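Local coordinates for protein sugar kinase, pfkB family (Thermotoga maritima, PDB 2AJR) that probably phosphorylates sugar phosphates at the expense of ATP, as a phosphofructokinase-like member of the pfkB carbohydrate kinase family, at residues A[13-21]-A[66-74]; A[266-274]-A[305-313]. All coordinates share one frame; numbering follows the deposited sequence.

Contact 1: residues A[13-21]-A[66-74]; sequences MVLTVTLNP and VPSVATGFV
Thr-16 and Thr-71 meet through the straightest of four main-chain bonds, the N-H of Thr-71 running at 174° to the carbonyl of Thr-16. The same 2.8 Å separates every donor and acceptor in the ladder: Val-69 N to Val-14 O, Thr-16 N to Val-69 O, Thr-71 N to Thr-16 O and Thr-18 N to Thr-71 O. Thr-71 O takes a second donor, a water 2.9 Å from it. That water also lies 2.6 Å from Thr-18 OG1 and 3.1 Å from Thr-16 OG1, hydrogen-bonded to both hydroxyls.

On the face carrying Leu-15, Val-17 and Thr-71, the methyl of Thr-71 does the apolar work: its CG2 is 3.6 Å from Val-17 CG2, the two side chains lying side by side, and 3.8 Å from Leu-15 CD1. With chi1 at -164°, Thr-71 sends OG1 opposite its own N and bonds it to the carbonyl of Asn-96.

These are neighbouring parallel strands, 14-18 and 68-71, their axes 4.6 Å apart at closest approach, in the central sheet of the ribokinase-like fold; a beta-alpha-beta crossover through helix 53-63 joins them, with the strands 22-28, 37-39 and 46-51 inserted before the helix. From that helix Ser-58 OG bonds both Thr-16 OG1 and Ser-68 OG on the face opposite Leu-15. Val-14, on that same face, packs against helix 271-286, whereas Leu-15 and Val-17 meet Tyr-140 of helix 130-144.

Past the ladder the chain turns at Gly-72, whose phi of 147° and closeness to Thr-18 O would leave a CB jammed. Phe-73 then lies alongside Leu-19, CE2 4.0 Å from Leu-19 CD2, with the carbonyl of Leu-19 at its ring edge. Phe-136 of helix 130-144 touches Leu-19, Thr-71 and the Phe-73 ring.

Contact 2: residues A[266-274]-A[305-313]; sequences SHLLGAGDA and TRRKEKYMP. With MG (magnesium ion), chain C.
His-267 sets its ring against the main chain of 305-313. In the ring plane, ND1 donates to Thr-305 O at 2.9 Å, the bond bent to 135°; one face is covered by the peptide joining Arg-307 to Lys-308, whose Lys-308 N stands 3.7 Å above the ring centre. NE2 is held separately by Glu-113. The segment 266-274 continues into the family's GAGD motif: a type II turn from Leu-268 to Ala-271 puts Gly-270 at the N-cap of helix 271-286, a site which in relatives forms an anion hole for the transferred phosphate. Were His-267 replaced by an alanine, Thr-305 O would probably lose this donor and a gap would open beside the Arg-307 to Lys-308 peptide.

Magnesium is bound from 305-313 by two main-chain oxygens, Arg-307 O at 2.4 Å and Glu-309 O at 2.5 Å. The main-chain oxygen of His-267 also faces the ion, 2.6 Å away, and brings in the other segment; Ala-304 completes the site.

Thr-305 turns its methyl to the other segment, CG2 lying 4.3 Å from Ala-271 CB, while OG1 bonds Leu-302 O. Met-312, a selenomethionine, is bent at chi2 (-61°) and again at chi3, which brings its end to the helix start: SE lies 4.2 Å from Ala-274 CB, and CE ends 3.3 Å from Gly-270 O.

How the contacts relate
Contact 1 closes before contact 2 opens, so the two lie in series along the chain; their centres are 19 Å apart and their nearest atoms about 8 Å, without touching. Contact 1 belongs to the central sheet, contact 2 to loops beside it that hold the metal. Two helices connect them. Helix 271-286 begins within contact 2 and, further along, lays Val-280 and Ile-284 against Val-14 of contact 1. Helix 53-63 gives Ser-58 to the threonine and serine hydroxyls of contact 1 and Ile-59 and Ala-60 to Met-312 of contact 2. The two helices therefore form a physical route between the sheet and the metal-binding loops, consistent with their holding a fixed relation.

Contact 1: residues A[13-21]-A[66-74]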
loop_
_atom_site.group_PDB
_atom_site.type_symbol
_atom_site.label_atom_id
_atom_site.label_comp_id
_atom_site.label_asym_id
_atom_site.label_seq_id
_atom_site.Cartn_x
_atom_site.Cartn_y
_atom_site.Cartn_z
HETATM N N MSE A 13 -30.540 -17.124 5.997
HETATM C CA MSE A 13 -29.113 -17.173 5.627
HETATM C C MSE A 13 -28.903 -16.229 4.431
HETATM O O MSE A 13 -29.712 -16.202 3.499
HETATM C CB MSE A 13 -28.700 -18.613 5.286
HETATM C CG MSE A 13 -27.495 -18.786 4.334
HETATM SE SE MSE A 13 -25.694 -19.194 5.146
HETATM C CE MSE A 13 -26.193 -20.936 6.117
ATOM N N VAL A 14 -27.813 -15.465 4.468
ATOM C CA VAL A 14 -27.581 -14.383 3.521
ATOM C C VAL A 14 -26.436 -14.722 2.578
ATOM O O VAL A 14 -25.461 -15.350 2.981
ATOM C CB VAL A 14 -27.245 -13.071 4.278
ATOM C CG1 VAL A 14 -27.019 -11.904 3.315
ATOM C CG2 VAL A 14 -28.339 -12.736 5.293
ATOM N N LEU A 15 -26.565 -14.296 1.322
ATOM C CA LEU A 15 -25.481 -14.342 0.336
ATOM C C LEU A 15 -24.990 -12.925 0.057
ATOM O O LEU A 15 -25.796 -12.080 -0.337
ATOM C CB LEU A 15 -25.980 -14.954 -0.977
ATOM C CG LEU A 15 -25.088 -14.845 -2.230
ATOM C CD1 LEU A 15 -23.776 -15.599 -2.018
ATOM C CD2 LEU A 15 -25.805 -15.334 -3.483
ATOM N N THR A 16 -23.691 -12.671 0.241
ATOM C CA THR A 16 -23.103 -11.387 -0.133
ATOM C C THR A 16 -22.203 -11.588 -1.352
ATOM O O THR A 16 -21.402 -12.531 -1.407
ATOM C CB THR A 16 -22.290 -10.719 1.011
ATOM O OG1 THR A 16 -21.084 -11.456 1.270
ATOM C CG2 THR A 16 -23.105 -10.638 2.275
ATOM N N VAL A 17 -22.355 -10.692 -2.328
ATOM C CA VAL A 17 -21.578 -10.720 -3.548
ATOM C C VAL A 17 -20.679 -9.504 -3.557
ATOM O O VAL A 17 -21.154 -8.388 -3.434
ATOM C CB VAL A 17 -22.489 -10.638 -4.758
ATOM C CG1 VAL A 17 -21.662 -10.407 -6.049
ATOM C CG2 VAL A 17 -23.367 -11.892 -4.829
ATOM N N THR A 18 -19.384 -9.728 -3.710
ATOM C CA THR A 18 -18.389 -8.656 -3.767
ATOM C C THR A 18 -17.500 -8.965 -4.958
ATOM O O THR A 18 -16.517 -9.686 -4.842
ATOM C CB THR A 18 -17.525 -8.630 -2.486
ATOM O OG1 THR A 18 -18.376 -8.567 -1.335
ATOM C CG2 THR A 18 -16.557 -7.463 -2.504
ATOM N N LEU A 19 -17.857 -8.455 -6.121
ATOM C CA LEU A 19 -17.135 -8.803 -7.320
ATOM C C LEU A 19 -15.721 -8.260 -7.292
ATOM O O LEU A 19 -14.838 -8.813 -7.959
ATOM C CB LEU A 19 -17.891 -8.333 -8.561
ATOM C CG LEU A 19 -19.232 -9.042 -8.776
ATOM C CD1 LEU A 19 -19.747 -8.795 -10.184
ATOM C CD2 LEU A 19 -19.125 -10.544 -8.511
ATOM N N ASN A 20 -15.505 -7.200 -6.513
ATOM C CA ASN A 20 -14.202 -6.538 -6.423
ATOM C C ASN A 20 -13.737 -6.368 -4.964
ATOM O O ASN A 20 -13.668 -5.261 -4.454
ATOM C CB ASN A 20 -14.282 -5.187 -7.136
ATOM C CG ASN A 20 -12.907 -4.661 -7.591
ATOM O OD1 ASN A 20 -11.892 -5.347 -7.477
ATOM N ND2 ASN A 20 -12.884 -3.424 -8.113
ATOM N N PRO A 21 -13.383 -7.469 -4.298
ATOM C CA PRO A 21 -12.942 -7.373 -2.911
ATOM C C PRO A 21 -11.659 -6.603 -2.754
ATOM O O PRO A 21 -10.933 -6.417 -3.726
ATOM C CB PRO A 21 -12.650 -8.827 -2.529
ATOM C CG PRO A 21 -13.333 -9.647 -3.550
ATOM C CD PRO A 21 -13.295 -8.850 -4.797
ATOM N N VAL A 66 -25.694 -13.279 12.561
ATOM C CA VAL A 66 -26.311 -13.771 11.329
ATOM C C VAL A 66 -25.225 -14.325 10.395
ATOM O O VAL A 66 -24.286 -13.616 10.069
ATOM C CB VAL A 66 -27.094 -12.647 10.636
ATOM C CG1 VAL A 66 -27.707 -13.128 9.319
ATOM C CG2 VAL A 66 -28.164 -12.110 11.585
ATOM N N PRO A 67 -25.349 -15.599 9.973
ATOM C CA PRO A 67 -24.367 -16.194 9.075
ATOM C C PRO A 67 -24.546 -15.734 7.645
ATOM O O PRO A 67 -25.640 -15.284 7.266
ATOM C CB PRO A 67 -24.633 -17.695 9.193
ATOM C CG PRO A 67 -26.041 -17.823 9.670
ATOM C CD PRO A 67 -26.430 -16.539 10.328
ATOM N N SER A 68 -23.473 -15.806 6.861
ATOM C CA SER A 68 -23.569 -15.485 5.449
ATOM C C SER A 68 -22.623 -16.343 4.638
ATOM O O SER A 68 -21.650 -16.852 5.173
ATOM C CB SER A 68 -23.278 -13.989 5.196
ATOM O OG SER A 68 -22.076 -13.532 5.830
ATOM N N VAL A 69 -22.929 -16.509 3.352
ATOM C CA VAL A 69 -21.940 -16.947 2.366
ATOM C C VAL A 69 -21.425 -15.732 1.607
ATOM O O VAL A 69 -22.216 -14.934 1.096
ATOM C CB VAL A 69 -22.523 -17.927 1.348
ATOM C CG1 VAL A 69 -21.462 -18.285 0.289
ATOM C CG2 VAL A 69 -23.026 -19.173 2.058
ATOM N N ALA A 70 -20.102 -15.590 1.548
ATOM C CA ALA A 70 -19.474 -14.486 0.835
ATOM C C ALA A 70 -18.932 -14.995 -0.491
ATOM O O ALA A 70 -18.134 -15.932 -0.513
ATOM C CB ALA A 70 -18.348 -13.883 1.660
ATOM N N THR A 71 -19.356 -14.380 -1.595
ATOM C CA THR A 71 -18.823 -14.729 -2.905
ATOM C C THR A 71 -18.285 -13.513 -3.696
ATOM O O THR A 71 -18.456 -12.366 -3.282
ATOM C CB THR A 71 -19.869 -15.488 -3.742
ATOM O OG1 THR A 71 -19.199 -16.122 -4.843
ATOM C CG2 THR A 71 -20.939 -14.549 -4.243
ATOM N N GLY A 72 -17.632 -13.802 -4.827
ATOM C CA GLY A 72 -16.879 -12.813 -5.591
ATOM C C GLY A 72 -15.647 -13.396 -6.281
ATOM O O GLY A 72 -15.564 -14.601 -6.523
ATOM N N PHE A 73 -14.684 -12.539 -6.604
ATOM C CA PHE A 73 -13.429 -12.996 -7.187
ATOM C C PHE A 73 -12.289 -12.652 -6.248
ATOM O O PHE A 73 -12.263 -11.569 -5.706
ATOM C CB PHE A 73 -13.176 -12.328 -8.536
ATOM C CG PHE A 73 -14.257 -12.556 -9.544
ATOM C CD1 PHE A 73 -14.412 -13.799 -10.139
ATOM C CD2 PHE A 73 -15.106 -11.531 -9.914
ATOM C CE1 PHE A 73 -15.415 -14.022 -11.073
ATOM C CE2 PHE A 73 -16.114 -11.753 -10.852
ATOM C CZ PHE A 73 -16.264 -13.007 -11.426
ATOM N N VAL A 74 -11.350 -13.571 -6.057
ATOM C CA VAL A 74 -10.135 -13.277 -5.333
ATOM C C VAL A 74 -8.993 -13.812 -6.149
ATOM O O VAL A 74 -9.185 -14.707 -6.978
ATOM C CB VAL A 74 -10.119 -13.933 -3.952
ATOM C CG1 VAL A 74 -11.327 -13.479 -3.146
ATOM C CG2 VAL A 74 -10.067 -15.465 -4.074
HETATM O O HOH W 1 -18.789 -11.065 -0.751
#

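Contact 2: residues A[266-274]-A[305-313]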
loop_
_atom_site.group_PDB
_atom_site.type_symbol
_atom_site.label_atom_id
_atom_site.label_comp_id
_atom_site.label_asym_id
_atom_site.label_seq_id
_atom_site.Cartn_x
_atom_site.Cartn_y
_atom_site.Cartn_z
ATOM N N SER A 266 -13.873 11.696 9.096
ATOM C CA SER A 266 -12.699 10.834 9.034
ATOM C C SER A 266 -12.966 9.410 9.553
ATOM O O SER A 266 -12.179 8.490 9.296
ATOM C CB SER A 266 -11.513 11.474 9.789
ATOM O OG SER A 266 -11.698 11.443 11.195
ATOM N N HIS A 267 -14.066 9.221 10.274
ATOM C CA HIS A 267 -14.400 7.915 10.846
ATOM C C HIS A 267 -15.358 7.124 9.949
ATOM O O HIS A 267 -15.937 6.137 10.391
ATOM C CB HIS A 267 -15.050 8.089 12.229
ATOM C CG HIS A 267 -14.135 8.622 13.287
ATOM N ND1 HIS A 267 -14.517 8.718 14.610
ATOM C CD2 HIS A 267 -12.858 9.071 13.229
ATOM C CE1 HIS A 267 -13.520 9.221 15.317
ATOM N NE2 HIS A 267 -12.497 9.434 14.505
ATOM N N LEU A 268 -15.498 7.532 8.693
ATOM C CA LEU A 268 -16.552 7.029 7.818
ATOM C C LEU A 268 -16.249 5.744 7.071
ATOM O O LEU A 268 -17.154 5.188 6.420
ATOM C CB LEU A 268 -16.895 8.081 6.760
ATOM C CG LEU A 268 -17.944 9.133 7.072
ATOM C CD1 LEU A 268 -17.955 10.136 5.956
ATOM C CD2 LEU A 268 -19.317 8.494 7.243
ATOM N N LEU A 269 -15.008 5.272 7.079
ATOM C CA LEU A 269 -14.712 4.111 6.247
ATOM C C LEU A 269 -15.599 2.942 6.646
ATOM O O LEU A 269 -15.552 2.484 7.792
ATOM C CB LEU A 269 -13.259 3.695 6.348
ATOM C CG LEU A 269 -12.908 2.503 5.456
ATOM C CD1 LEU A 269 -12.990 2.886 3.967
ATOM C CD2 LEU A 269 -11.543 1.974 5.825
ATOM N N GLY A 270 -16.411 2.474 5.699
ATOM C CA GLY A 270 -17.220 1.258 5.882
ATOM C C GLY A 270 -18.577 1.435 6.548
ATOM O O GLY A 270 -19.292 0.447 6.769
ATOM N N ALA A 271 -18.929 2.683 6.864
ATOM C CA ALA A 271 -20.190 3.006 7.523
ATOM C C ALA A 271 -21.405 2.576 6.703
ATOM O O ALA A 271 -22.431 2.160 7.262
ATOM C CB ALA A 271 -20.267 4.521 7.813
ATOM N N GLY A 272 -21.284 2.685 5.383
ATOM C CA GLY A 272 -22.376 2.363 4.463
ATOM C C GLY A 272 -22.722 0.886 4.401
ATOM O O GLY A 272 -23.870 0.508 4.120
ATOM N N ASP A 273 -21.722 0.052 4.662
ATOM C CA ASP A 273 -21.889 -1.399 4.693
ATOM C C ASP A 273 -22.509 -1.813 6.021
ATOM O O ASP A 273 -23.311 -2.742 6.076
ATOM C CB ASP A 273 -20.532 -2.057 4.447
ATOM C CG ASP A 273 -19.844 -1.490 3.187
ATOM O OD1 ASP A 273 -20.544 -1.275 2.164
ATOM O OD2 ASP A 273 -18.630 -1.223 3.223
ATOM N N ALA A 274 -22.154 -1.109 7.091
ATOM C CA ALA A 274 -22.875 -1.255 8.363
ATOM C C ALA A 274 -24.338 -0.941 8.146
ATOM O O ALA A 274 -25.175 -1.695 8.575
ATOM C CB ALA A 274 -22.294 -0.344 9.451
ATOM N N THR A 305 -19.336 5.012 12.723
ATOM C CA THR A 305 -18.517 6.215 12.757
ATOM C C THR A 305 -17.909 6.502 14.129
ATOM O O THR A 305 -17.058 7.365 14.254
ATOM C CB THR A 305 -19.315 7.456 12.369
ATOM O OG1 THR A 305 -20.093 7.882 13.498
ATOM C CG2 THR A 305 -20.225 7.171 11.191
ATOM N N ARG A 306 -18.330 5.819 15.176
ATOM C CA ARG A 306 -17.799 6.178 16.496
ATOM C C ARG A 306 -16.339 5.814 16.683
ATOM O O ARG A 306 -15.767 6.203 17.682
ATOM C CB ARG A 306 -18.622 5.580 17.646
ATOM C CG ARG A 306 -20.076 6.013 17.687
ATOM C CD ARG A 306 -20.247 7.463 17.298
ATOM N NE ARG A 306 -21.641 7.884 17.323
ATOM C CZ ARG A 306 -22.079 9.050 16.847
ATOM N NH1 ARG A 306 -21.234 9.936 16.325
ATOM N NH2 ARG A 306 -23.376 9.340 16.906
ATOM N N ARG A 307 -15.735 5.082 15.747
ATOM C CA ARG A 307 -14.309 4.769 15.823
ATOM C C ARG A 307 -13.571 5.141 14.557
ATOM O O ARG A 307 -14.125 5.049 13.473
ATOM C CB ARG A 307 -14.110 3.286 16.077
ATOM C CG ARG A 307 -14.824 2.811 17.285
ATOM C CD ARG A 307 -14.475 1.392 17.609
ATOM N NE ARG A 307 -15.423 0.848 18.565
ATOM C CZ ARG A 307 -15.290 -0.317 19.185
ATOM N NH1 ARG A 307 -14.239 -1.090 18.956
ATOM N NH2 ARG A 307 -16.218 -0.709 20.051
ATOM N N LYS A 308 -12.307 5.526 14.699
ATOM C CA LYS A 308 -11.470 5.878 13.552
ATOM C C LYS A 308 -11.213 4.700 12.625
ATOM O O LYS A 308 -11.057 4.888 11.425
ATOM C CB LYS A 308 -10.146 6.541 13.987
ATOM C CG LYS A 308 -9.157 5.681 14.770
ATOM C CD LYS A 308 -7.873 6.494 15.149
ATOM C CE LYS A 308 -7.064 5.866 16.294
ATOM N NZ LYS A 308 -6.984 4.388 16.189
ATOM N N GLU A 309 -11.190 3.492 13.175
ATOM C CA GLU A 309 -10.987 2.289 12.361
ATOM C C GLU A 309 -12.296 1.876 11.751
ATOM O O GLU A 309 -13.359 2.213 12.271
ATOM C CB GLU A 309 -10.484 1.092 13.176
ATOM C CG GLU A 309 -9.404 1.408 14.165
ATOM C CD GLU A 309 -9.939 1.924 15.490
ATOM O OE1 GLU A 309 -11.134 1.678 15.799
ATOM O OE2 GLU A 309 -9.148 2.573 16.214
ATOM N N LYS A 310 -12.197 1.137 10.655
ATOM C CA LYS A 310 -13.303 0.372 10.126
ATOM C C LYS A 310 -13.778 -0.483 11.278
ATOM O O LYS A 310 -13.012 -1.303 11.797
ATOM C CB LYS A 310 -12.854 -0.513 8.954
ATOM C CG LYS A 310 -14.006 -1.201 8.213
ATOM C CD LYS A 310 -13.618 -1.671 6.794
ATOM C CE LYS A 310 -12.586 -2.787 6.816
ATOM N NZ LYS A 310 -12.503 -3.521 5.514
ATOM N N TYR A 311 -15.010 -0.224 11.710
ATOM C CA TYR A 311 -15.637 -0.919 12.803
ATOM C C TYR A 311 -17.059 -1.244 12.391
ATOM O O TYR A 311 -17.838 -0.370 12.057
ATOM C CB TYR A 311 -15.614 -0.050 14.059
ATOM C CG TYR A 311 -16.524 -0.502 15.191
ATOM C CD1 TYR A 311 -16.281 -1.681 15.904
ATOM C CD2 TYR A 311 -17.603 0.280 15.580
ATOM C CE1 TYR A 311 -17.124 -2.079 16.954
ATOM C CE2 TYR A 311 -18.438 -0.092 16.618
ATOM C CZ TYR A 311 -18.204 -1.267 17.306
ATOM O OH TYR A 311 -19.080 -1.600 18.333
HETATM N N MSE A 312 -17.373 -2.522 12.377
HETATM C CA MSE A 312 -18.727 -2.974 12.190
HETATM C C MSE A 312 -19.281 -3.177 13.600
HETATM O O MSE A 312 -18.702 -3.912 14.392
HETATM C CB MSE A 312 -18.737 -4.279 11.403
HETATM C CG MSE A 312 -18.068 -4.189 10.045
HETATM SE SE MSE A 312 -18.945 -2.873 8.809
HETATM C CE MSE A 312 -17.428 -1.575 8.518
ATOM N N PRO A 313 -20.390 -2.506 13.925
ATOM C CA PRO A 313 -20.874 -2.481 15.300
ATOM C C PRO A 313 -21.590 -3.748 15.735
ATOM O O PRO A 313 -22.079 -4.494 14.893
ATOM C CB PRO A 313 -21.861 -1.316 15.281
ATOM C CG PRO A 313 -22.403 -1.321 13.891
ATOM C CD PRO A 313 -21.249 -1.715 13.026
HETATM MG MG MG C . -15.006 3.956 11.532
#